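Local coordinates for thiamine pyrophosphokinase (Saccharomyces cerevisiae, PDB 1IG0), which catalyses the ATP-dependent pyrophosphorylation of thiamine to thiamine diphosphate, releasing AMP, as a homodimer, at residues B[86-98]-B[108-122]. Sequence-based numbering, arbitrary orientation.
With VIB (3-(4-amino-2-methyl-pyrimidin-5-ylmethyl)-5-(2-hydroxy-ethyl)-4-methyl-thiazol-3-ium), chain D.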
ATOM      1  N   ARG B  86      -9.142  17.605 -23.816  1.00 38.98           N
ATOM      2  CA  ARG B  86     -10.164  17.095 -22.912  1.00 37.84           C
ATOM      3  C   ARG B  86     -11.252  16.381 -23.706  1.00 37.16           C
ATOM      4  O   ARG B  86     -11.695  15.297 -23.329  1.00 37.04           O
ATOM      5  CB  ARG B  86     -10.781  18.233 -22.099  1.00 37.84           C
ATOM      6  CG  ARG B  86     -12.001  17.814 -21.297  1.00 38.01           C
ATOM      7  CD  ARG B  86     -12.641  19.002 -20.607  1.00 37.23           C
ATOM      8  NE  ARG B  86     -11.961  19.363 -19.370  1.00 37.38           N
ATOM      9  CZ  ARG B  86     -12.167  20.501 -18.717  1.00 36.98           C
ATOM     10  NH1 ARG B  86     -13.029  21.393 -19.189  1.00 36.65           N
ATOM     11  NH2 ARG B  86     -11.524  20.741 -17.582  1.00 37.29           N
ATOM     12  N   ILE B  87     -11.680  16.997 -24.803  1.00 36.21           N
ATOM     13  CA  ILE B  87     -12.707  16.415 -25.658  1.00 35.86           C
ATOM     14  C   ILE B  87     -12.149  15.187 -26.369  1.00 35.46           C
ATOM     15  O   ILE B  87     -12.882  14.250 -26.687  1.00 35.38           O
ATOM     16  CB  ILE B  87     -13.203  17.440 -26.710  1.00 36.80           C
ATOM     17  CG1 ILE B  87     -14.198  18.404 -26.062  1.00 37.32           C
ATOM     18  CG2 ILE B  87     -13.851  16.727 -27.890  1.00 37.57           C
ATOM     19  CD1 ILE B  87     -15.467  17.730 -25.568  1.00 37.61           C
ATOM     20  N   LYS B  88     -10.844  15.200 -26.611  1.00 34.80           N
ATOM     21  CA  LYS B  88     -10.180  14.090 -27.279  1.00 34.10           C
ATOM     22  C   LYS B  88     -10.075  12.878 -26.360  1.00 32.85           C
ATOM     23  O   LYS B  88     -10.038  11.740 -26.825  1.00 33.19           O
ATOM     24  CB  LYS B  88      -8.780  14.511 -27.733  1.00 34.82           C
ATOM     25  CG  LYS B  88      -7.938  13.374 -28.298  1.00 36.85           C
ATOM     26  CD  LYS B  88      -6.565  13.863 -28.734  1.00 38.09           C
ATOM     27  CE  LYS B  88      -5.678  12.706 -29.175  1.00 38.87           C
ATOM     28  NZ  LYS B  88      -6.268  11.944 -30.311  1.00 39.78           N
ATOM     29  N   TYR B  89     -10.035  13.124 -25.055  1.00 31.60           N
ATOM     30  CA  TYR B  89      -9.912  12.034 -24.098  1.00 30.35           C
ATOM     31  C   TYR B  89     -11.140  11.795 -23.229  1.00 29.09           C
ATOM     32  O   TYR B  89     -11.068  11.830 -21.998  1.00 27.72           O
ATOM     33  CB  TYR B  89      -8.672  12.253 -23.227  1.00 31.27           C
ATOM     34  CG  TYR B  89      -7.401  12.267 -24.042  1.00 32.27           C
ATOM     35  CD1 TYR B  89      -6.838  13.465 -24.481  1.00 33.00           C
ATOM     36  CD2 TYR B  89      -6.797  11.076 -24.435  1.00 32.35           C
ATOM     37  CE1 TYR B  89      -5.706  13.473 -25.295  1.00 33.56           C
ATOM     38  CE2 TYR B  89      -5.671  11.070 -25.248  1.00 33.38           C
ATOM     39  CZ  TYR B  89      -5.130  12.270 -25.675  1.00 33.30           C
ATOM     40  OH  TYR B  89      -4.022  12.264 -26.490  1.00 34.49           O
ATOM     41  N   LEU B  90     -12.267  11.543 -23.885  1.00 27.39           N
ATOM     42  CA  LEU B  90     -13.519  11.270 -23.193  1.00 25.57           C
ATOM     43  C   LEU B  90     -13.556   9.787 -22.838  1.00 24.12           C
ATOM     44  O   LEU B  90     -13.209   8.940 -23.660  1.00 23.72           O
ATOM     45  CB  LEU B  90     -14.712  11.589 -24.100  1.00 25.75           C
ATOM     46  CG  LEU B  90     -14.926  13.032 -24.561  1.00 25.67           C
ATOM     47  CD1 LEU B  90     -16.017  13.071 -25.618  1.00 26.42           C
ATOM     48  CD2 LEU B  90     -15.302  13.903 -23.374  1.00 26.15           C
ATOM     49  N   PRO B  91     -13.966   9.452 -21.608  1.00 23.20           N
ATOM     50  CA  PRO B  91     -14.029   8.041 -21.219  1.00 23.60           C
ATOM     51  C   PRO B  91     -15.253   7.393 -21.863  1.00 23.42           C
ATOM     52  O   PRO B  91     -16.212   8.085 -22.211  1.00 23.58           O
ATOM     53  CB  PRO B  91     -14.146   8.114 -19.701  1.00 22.60           C
ATOM     54  CG  PRO B  91     -14.969   9.346 -19.509  1.00 22.68           C
ATOM     55  CD  PRO B  91     -14.342  10.326 -20.483  1.00 22.62           C
ATOM     56  N   ASN B  92     -15.223   6.075 -22.029  1.00 22.68           N
ATOM     57  CA  ASN B  92     -16.357   5.383 -22.624  1.00 21.59           C
ATOM     58  C   ASN B  92     -17.472   5.232 -21.598  1.00 21.96           C
ATOM     59  O   ASN B  92     -18.647   5.389 -21.923  1.00 21.62           O
ATOM     60  CB  ASN B  92     -15.949   4.005 -23.153  1.00 21.82           C
ATOM     61  CG  ASN B  92     -14.932   4.086 -24.273  1.00 21.58           C
ATOM     62  OD1 ASN B  92     -13.726   4.042 -24.037  1.00 20.92           O
ATOM     63  ND2 ASN B  92     -15.416   4.219 -25.504  1.00 22.67           N
ATOM     64  N   TYR B  93     -17.097   4.928 -20.357  1.00 20.53           N
ATOM     65  CA  TYR B  93     -18.071   4.767 -19.282  1.00 20.84           C
ATOM     66  C   TYR B  93     -17.652   5.463 -17.991  1.00 20.96           C
ATOM     67  O   TYR B  93     -16.469   5.693 -17.739  1.00 20.84           O
ATOM     68  CB  TYR B  93     -18.275   3.293 -18.916  1.00 20.43           C
ATOM     69  CG  TYR B  93     -18.773   2.373 -20.001  1.00 20.38           C
ATOM     70  CD1 TYR B  93     -17.883   1.634 -20.779  1.00 19.49           C
ATOM     71  CD2 TYR B  93     -20.140   2.184 -20.202  1.00 20.08           C
ATOM     72  CE1 TYR B  93     -18.341   0.722 -21.726  1.00 20.52           C
ATOM     73  CE2 TYR B  93     -20.610   1.276 -21.147  1.00 20.30           C
ATOM     74  CZ  TYR B  93     -19.706   0.546 -21.903  1.00 20.79           C
ATOM     75  OH  TYR B  93     -20.162  -0.373 -22.818  1.00 20.32           O
ATOM     76  N   ILE B  94     -18.654   5.780 -17.179  1.00 20.53           N
ATOM     77  CA  ILE B  94     -18.476   6.365 -15.858  1.00 20.53           C
ATOM     78  C   ILE B  94     -19.487   5.565 -15.047  1.00 20.64           C
ATOM     79  O   ILE B  94     -20.678   5.562 -15.367  1.00 20.04           O
ATOM     80  CB  ILE B  94     -18.858   7.855 -15.796  1.00 20.26           C
ATOM     81  CG1 ILE B  94     -17.868   8.689 -16.608  1.00 21.04           C
ATOM     82  CG2 ILE B  94     -18.863   8.319 -14.346  1.00 21.31           C
ATOM     83  CD1 ILE B  94     -18.153  10.188 -16.558  1.00 21.30           C
ATOM     84  N   ILE B  95     -19.020   4.865 -14.020  1.00 20.56           N
ATOM     85  CA  ILE B  95     -19.923   4.055 -13.216  1.00 20.90           C
ATOM     86  C   ILE B  95     -19.639   4.166 -11.721  1.00 22.39           C
ATOM     87  O   ILE B  95     -18.489   4.290 -11.300  1.00 21.70           O
ATOM     88  CB  ILE B  95     -19.850   2.575 -13.664  1.00 20.54           C
ATOM     89  CG1 ILE B  95     -20.937   1.758 -12.967  1.00 20.74           C
ATOM     90  CG2 ILE B  95     -18.466   2.014 -13.376  1.00 20.73           C
ATOM     91  CD1 ILE B  95     -21.096   0.356 -13.529  1.00 19.31           C
ATOM     92  N   GLY B  96     -20.709   4.129 -10.932  1.00 23.77           N
ATOM     93  CA  GLY B  96     -20.599   4.234  -9.486  1.00 26.31           C
ATOM     94  C   GLY B  96     -21.888   4.825  -8.945  1.00 27.68           C
ATOM     95  O   GLY B  96     -22.850   4.976  -9.698  1.00 26.55           O
ATOM     96  N   ASP B  97     -21.930   5.162  -7.657  1.00 29.70           N
ATOM     97  CA  ASP B  97     -23.147   5.738  -7.088  1.00 31.63           C
ATOM     98  C   ASP B  97     -23.319   7.179  -7.566  1.00 32.40           C
ATOM     99  O   ASP B  97     -24.412   7.741  -7.500  1.00 32.40           O
ATOM    100  CB  ASP B  97     -23.130   5.658  -5.553  1.00 33.42           C
ATOM    101  CG  ASP B  97     -22.072   6.535  -4.922  1.00 35.11           C
ATOM    102  OD1 ASP B  97     -21.350   6.036  -4.034  1.00 36.33           O
ATOM    103  OD2 ASP B  97     -21.971   7.722  -5.297  1.00 36.55           O
ATOM    104  N   LEU B  98     -22.224   7.765  -8.045  1.00 32.45           N
ATOM    105  CA  LEU B  98     -22.213   9.118  -8.599  1.00 34.25           C
ATOM    106  C   LEU B  98     -22.413  10.310  -7.663  1.00 35.94           C
ATOM    107  O   LEU B  98     -22.527  11.441  -8.134  1.00 35.68           O
ATOM    108  CB  LEU B  98     -23.242   9.213  -9.730  1.00 33.20           C
ATOM    109  CG  LEU B  98     -23.257   8.067 -10.745  1.00 32.33           C
ATOM    110  CD1 LEU B  98     -24.261   8.382 -11.844  1.00 31.55           C
ATOM    111  CD2 LEU B  98     -21.866   7.865 -11.330  1.00 30.75           C
ATOM    112  N   TYR B 108     -20.871  17.938 -18.107  1.00 33.05           N
ATOM    113  CA  TYR B 108     -19.912  17.945 -19.206  1.00 32.60           C
ATOM    114  C   TYR B 108     -19.825  16.610 -19.940  1.00 32.05           C
ATOM    115  O   TYR B 108     -19.892  16.563 -21.169  1.00 31.20           O
ATOM    116  CB  TYR B 108     -18.519  18.318 -18.695  1.00 33.35           C
ATOM    117  CG  TYR B 108     -17.460  18.274 -19.774  1.00 34.57           C
ATOM    118  CD1 TYR B 108     -17.376  19.277 -20.740  1.00 35.03           C
ATOM    119  CD2 TYR B 108     -16.562  17.211 -19.851  1.00 35.30           C
ATOM    120  CE1 TYR B 108     -16.424  19.223 -21.756  1.00 35.53           C
ATOM    121  CE2 TYR B 108     -15.607  17.144 -20.864  1.00 35.56           C
ATOM    122  CZ  TYR B 108     -15.543  18.154 -21.813  1.00 36.47           C
ATOM    123  OH  TYR B 108     -14.599  18.092 -22.812  1.00 37.05           O
ATOM    124  N   TYR B 109     -19.667  15.527 -19.189  1.00 31.72           N
ATOM    125  CA  TYR B 109     -19.553  14.206 -19.794  1.00 31.12           C
ATOM    126  C   TYR B 109     -20.871  13.673 -20.324  1.00 31.41           C
ATOM    127  O   TYR B 109     -20.893  12.924 -21.304  1.00 31.04           O
ATOM    128  CB  TYR B 109     -18.934  13.224 -18.798  1.00 30.13           C
ATOM    129  CG  TYR B 109     -17.447  13.435 -18.630  1.00 29.42           C
ATOM    130  CD1 TYR B 109     -16.867  13.530 -17.366  1.00 29.63           C
ATOM    131  CD2 TYR B 109     -16.619  13.564 -19.745  1.00 29.29           C
ATOM    132  CE1 TYR B 109     -15.499  13.753 -17.217  1.00 28.69           C
ATOM    133  CE2 TYR B 109     -15.255  13.783 -19.609  1.00 28.94           C
ATOM    134  CZ  TYR B 109     -14.700  13.879 -18.344  1.00 28.60           C
ATOM    135  OH  TYR B 109     -13.352  14.114 -18.208  1.00 27.07           O
ATOM    136  N   ARG B 110     -21.974  14.054 -19.692  1.00 32.56           N
ATOM    137  CA  ARG B 110     -23.268  13.594 -20.166  1.00 34.73           C
ATOM    138  C   ARG B 110     -23.541  14.255 -21.509  1.00 34.88           C
ATOM    139  O   ARG B 110     -23.988  13.605 -22.454  1.00 34.41           O
ATOM    140  CB  ARG B 110     -24.387  13.959 -19.193  1.00 35.95           C
ATOM    141  CG  ARG B 110     -25.635  13.136 -19.445  1.00 38.69           C
ATOM    142  CD  ARG B 110     -26.859  13.636 -18.704  1.00 41.31           C
ATOM    143  NE  ARG B 110     -27.913  12.623 -18.705  1.00 44.11           N
ATOM    144  CZ  ARG B 110     -28.330  11.974 -19.790  1.00 46.03           C
ATOM    145  NH1 ARG B 110     -27.787  12.229 -20.974  1.00 46.96           N
ATOM    146  NH2 ARG B 110     -29.283  11.058 -19.693  1.00 46.59           N
ATOM    147  N   LYS B 111     -23.265  15.554 -21.583  1.00 35.93           N
ATOM    148  CA  LYS B 111     -23.479  16.312 -22.808  1.00 36.44           C
ATOM    149  C   LYS B 111     -22.642  15.715 -23.935  1.00 36.18           C
ATOM    150  O   LYS B 111     -23.080  15.665 -25.084  1.00 36.00           O
ATOM    151  CB  LYS B 111     -23.087  17.779 -22.606  1.00 38.42           C
ATOM    152  CG  LYS B 111     -24.037  18.770 -23.266  1.00 40.74           C
ATOM    153  CD  LYS B 111     -23.320  20.044 -23.699  1.00 42.66           C
ATOM    154  CE  LYS B 111     -22.626  20.752 -22.542  1.00 43.41           C
ATOM    155  NZ  LYS B 111     -23.586  21.295 -21.542  1.00 45.10           N
ATOM    156  N   ASN B 112     -21.438  15.258 -23.600  1.00 35.36           N
ATOM    157  CA  ASN B 112     -20.545  14.666 -24.592  1.00 34.88           C
ATOM    158  C   ASN B 112     -20.779  13.173 -24.824  1.00 34.33           C
ATOM    159  O   ASN B 112     -19.886  12.447 -25.262  1.00 34.22           O
ATOM    160  CB  ASN B 112     -19.087  14.933 -24.211  1.00 35.50           C
ATOM    161  CG  ASN B 112     -18.659  16.352 -24.537  1.00 36.09           C
ATOM    162  OD1 ASN B 112     -18.591  16.737 -25.705  1.00 36.63           O
ATOM    163  ND2 ASN B 112     -18.376  17.142 -23.507  1.00 35.97           N
ATOM    164  N   LYS B 113     -21.994  12.735 -24.517  1.00 33.56           N
ATOM    165  CA  LYS B 113     -22.436  11.359 -24.718  1.00 32.30           C
ATOM    166  C   LYS B 113     -21.679  10.216 -24.047  1.00 31.01           C
ATOM    167  O   LYS B 113     -21.659   9.100 -24.566  1.00 30.84           O
ATOM    168  CB  LYS B 113     -22.535  11.079 -26.219  1.00 33.29           C
ATOM    169  CG  LYS B 113     -23.343  12.120 -26.981  1.00 34.78           C
ATOM    170  CD  LYS B 113     -24.713  12.329 -26.351  1.00 36.09           C
ATOM    171  CE  LYS B 113     -25.494  13.410 -27.080  1.00 36.95           C
ATOM    172  NZ  LYS B 113     -26.816  13.666 -26.445  1.00 38.72           N
ATOM    173  N   VAL B 114     -21.059  10.475 -22.902  1.00 28.51           N
ATOM    174  CA  VAL B 114     -20.364   9.405 -22.196  1.00 26.59           C
ATOM    175  C   VAL B 114     -21.449   8.546 -21.558  1.00 25.67           C
ATOM    176  O   VAL B 114     -22.418   9.074 -21.014  1.00 25.07           O
ATOM    177  CB  VAL B 114     -19.446   9.947 -21.077  1.00 25.52           C
ATOM    178  CG1 VAL B 114     -18.946   8.795 -20.209  1.00 25.00           C
ATOM    179  CG2 VAL B 114     -18.271  10.692 -21.686  1.00 24.65           C
ATOM    180  N   THR B 115     -21.304   7.228 -21.636  1.00 25.11           N
ATOM    181  CA  THR B 115     -22.298   6.344 -21.044  1.00 23.89           C
ATOM    182  C   THR B 115     -22.094   6.324 -19.534  1.00 23.98           C
ATOM    183  O   THR B 115     -21.149   5.716 -19.032  1.00 23.28           O
ATOM    184  CB  THR B 115     -22.180   4.908 -21.590  1.00 23.82           C
ATOM    185  OG1 THR B 115     -22.379   4.921 -23.010  1.00 23.31           O
ATOM    186  CG2 THR B 115     -23.224   4.004 -20.946  1.00 23.12           C
ATOM    187  N   ILE B 116     -22.982   7.006 -18.820  1.00 23.22           N
ATOM    188  CA  ILE B 116     -22.902   7.085 -17.368  1.00 23.48           C
ATOM    189  C   ILE B 116     -23.892   6.118 -16.734  1.00 23.46           C
ATOM    190  O   ILE B 116     -25.091   6.172 -17.009  1.00 24.07           O
ATOM    191  CB  ILE B 116     -23.191   8.520 -16.886  1.00 23.69           C
ATOM    192  CG1 ILE B 116     -22.222   9.493 -17.568  1.00 24.77           C
ATOM    193  CG2 ILE B 116     -23.040   8.602 -15.374  1.00 24.16           C
ATOM    194  CD1 ILE B 116     -22.468  10.951 -17.247  1.00 23.59           C
ATOM    195  N   ILE B 117     -23.380   5.233 -15.884  1.00 22.82           N
ATOM    196  CA  ILE B 117     -24.204   4.229 -15.219  1.00 22.72           C
ATOM    197  C   ILE B 117     -24.171   4.381 -13.704  1.00 23.46           C
ATOM    198  O   ILE B 117     -23.104   4.385 -13.090  1.00 22.56           O
ATOM    199  CB  ILE B 117     -23.727   2.803 -15.578  1.00 22.03           C
ATOM    200  CG1 ILE B 117     -23.756   2.613 -17.097  1.00 22.04           C
ATOM    201  CG2 ILE B 117     -24.607   1.769 -14.889  1.00 20.62           C
ATOM    202  CD1 ILE B 117     -23.129   1.319 -17.561  1.00 20.72           C
ATOM    203  N   LYS B 118     -25.353   4.495 -13.109  1.00 24.15           N
ATOM    204  CA  LYS B 118     -25.472   4.645 -11.666  1.00 25.22           C
ATOM    205  C   LYS B 118     -25.749   3.300 -10.996  1.00 24.94           C
ATOM    206  O   LYS B 118     -26.592   2.527 -11.451  1.00 24.54           O
ATOM    207  CB  LYS B 118     -26.589   5.645 -11.337  1.00 27.17           C
ATOM    208  CG  LYS B 118     -26.801   5.918  -9.850  1.00 29.35           C
ATOM    209  CD  LYS B 118     -27.702   7.135  -9.656  1.00 32.61           C
ATOM    210  CE  LYS B 118     -27.981   7.420  -8.187  1.00 34.34           C
ATOM    211  NZ  LYS B 118     -28.869   6.395  -7.578  1.00 38.06           N
ATOM    212  N   GLN B 119     -25.009   3.028  -9.925  1.00 24.47           N
ATOM    213  CA  GLN B 119     -25.151   1.802  -9.141  1.00 24.45           C
ATOM    214  C   GLN B 119     -25.034   2.229  -7.682  1.00 24.92           C
ATOM    215  O   GLN B 119     -23.983   2.701  -7.250  1.00 25.14           O
ATOM    216  CB  GLN B 119     -24.048   0.802  -9.502  1.00 24.60           C
ATOM    217  CG  GLN B 119     -24.187   0.211 -10.899  1.00 23.44           C
ATOM    218  CD  GLN B 119     -25.332  -0.782 -11.003  1.00 23.15           C
ATOM    219  OE1 GLN B 119     -25.182  -1.959 -10.671  1.00 23.71           O
ATOM    220  NE2 GLN B 119     -26.488  -0.307 -11.452  1.00 23.19           N
ATOM    221  N   THR B 120     -26.113   2.056  -6.924  1.00 24.18           N
ATOM    222  CA  THR B 120     -26.151   2.485  -5.529  1.00 24.64           C
ATOM    223  C   THR B 120     -25.696   1.504  -4.451  1.00 24.38           C
ATOM    224  O   THR B 120     -25.466   1.910  -3.312  1.00 23.90           O
ATOM    225  CB  THR B 120     -27.570   2.945  -5.146  1.00 25.36           C
ATOM    226  OG1 THR B 120     -28.455   1.819  -5.158  1.00 26.29           O
ATOM    227  CG2 THR B 120     -28.079   3.982  -6.133  1.00 26.35           C
ATOM    228  N   THR B 121     -25.565   0.226  -4.789  1.00 23.91           N
ATOM    229  CA  THR B 121     -25.168  -0.760  -3.788  1.00 23.86           C
ATOM    230  C   THR B 121     -23.887  -0.397  -3.050  1.00 24.05           C
ATOM    231  O   THR B 121     -22.880  -0.037  -3.660  1.00 23.87           O
ATOM    232  CB  THR B 121     -24.988  -2.164  -4.401  1.00 23.31           C
ATOM    233  OG1 THR B 121     -24.713  -3.103  -3.354  1.00 24.08           O
ATOM    234  CG2 THR B 121     -23.838  -2.172  -5.400  1.00 23.85           C
ATOM    235  N   GLN B 122     -23.940  -0.490  -1.726  1.00 24.68           N
ATOM    236  CA  GLN B 122     -22.788  -0.194  -0.888  1.00 25.48           C
ATOM    237  C   GLN B 122     -22.135  -1.496  -0.436  1.00 24.89           C
ATOM    238  O   GLN B 122     -21.404  -1.521   0.552  1.00 24.13           O
ATOM    239  CB  GLN B 122     -23.211   0.621   0.336  1.00 27.85           C
ATOM    240  CG  GLN B 122     -23.702   2.024   0.019  1.00 29.73           C
ATOM    241  CD  GLN B 122     -22.723   2.800  -0.841  1.00 31.55           C
ATOM    242  OE1 GLN B 122     -22.847   2.836  -2.066  1.00 32.29           O
ATOM    243  NE2 GLN B 122     -21.733   3.412  -0.203  1.00 31.39           N
TER
HETATM  244  CM2 VIB D 701     -18.242  -6.037   5.999  1.00 23.81           C
HETATM  245  N4A VIB D 701     -20.933  -3.222   2.932  1.00 22.02           N
HETATM  246  CM4 VIB D 701     -19.346   1.539   1.652  1.00 22.56           C
HETATM  247  O1  VIB D 701     -16.214   0.854  -2.013  1.00 27.47           O
HETATM  248  C7  VIB D 701     -17.055   1.871  -1.467  1.00 25.84           C
HETATM  249  C6  VIB D 701     -18.488   1.314  -1.288  1.00 24.82           C
HETATM  250  C2  VIB D 701     -18.263  -1.834   0.994  1.00 22.64           C
HETATM  251  S1  VIB D 701     -17.896  -1.487  -0.722  1.00 22.51           S
HETATM  252  C5  VIB D 701     -18.457   0.170  -0.282  1.00 24.00           C
HETATM  253  C4  VIB D 701     -18.829   0.252   1.020  1.00 22.69           C
HETATM  254  N3  VIB D 701     -18.705  -0.857   1.657  1.00 22.37           N
HETATM  255  C7A VIB D 701     -19.047  -1.018   3.100  1.00 22.21           C
HETATM  256  C4A VIB D 701     -19.791  -3.371   3.744  1.00 21.90           C
HETATM  257  N3A VIB D 701     -19.591  -4.579   4.443  1.00 22.35           N
HETATM  258  C2A VIB D 701     -18.458  -4.748   5.255  1.00 22.66           C
HETATM  259  N1A VIB D 701     -17.524  -3.704   5.365  1.00 21.87           N
HETATM  260  C6A VIB D 701     -17.717  -2.493   4.668  1.00 22.03           C
HETATM  261  C5A VIB D 701     -18.850  -2.319   3.854  1.00 21.94           C
HETATM  262  O   HOH W   1     -12.139  14.105 -20.825  1.00 28.95           O
HETATM  263  O   HOH W   2     -19.982   6.168 -24.418  1.00 47.85           O
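The Tyr109 ring takes Pro91 CG over one face and Leu90 CD2 at its edge, and its OH donates to a water that in turn donates to Arg86 O and Tyr89 O. One water thus ties helix 103-111 to the C-terminal end of helix 83-88. It lies in the plane of the Tyr109 ring, at its edge, 2.9 Å from Tyr109 OH. Leu90 CD2 is 3.8 Å from Tyr109 CE2. Ile94 CD1 comes in obliquely, 3.7 Å from Tyr109 CD1. The Tyr108 ring reaches the aliphatic part of Arg86 and Ile87 CD1 because chi1 of 177° sets CG opposite the backbone N. If Tyr108 were an alanine, Arg86 CD and Ile87 CD1 would probably lose their aromatic neighbour, opening a gap between the two helix ends. A Schellman motif with Lys113 at C-prime ends helix 103-111 and turns the chain into strand 115-118. Val114 then packs CG1 on Ile94 CG1 at 3.8 Å. Strands 93-96 and 115-118 run parallel, 9° apart, in a beta-alpha-beta unit at one end of the large sheet. The bond from Ile117 N to Ile94 O is nearly straight, at 2.8 Å. Beyond the strands, Gln122 O accepts from thiamine N4A at 3.0 Å, and Trp270 of the second subunit packs on Gln122. The backbone carbonyl thus recognises the aminopyrimidine as an N-H donor, at a site shared by both subunits.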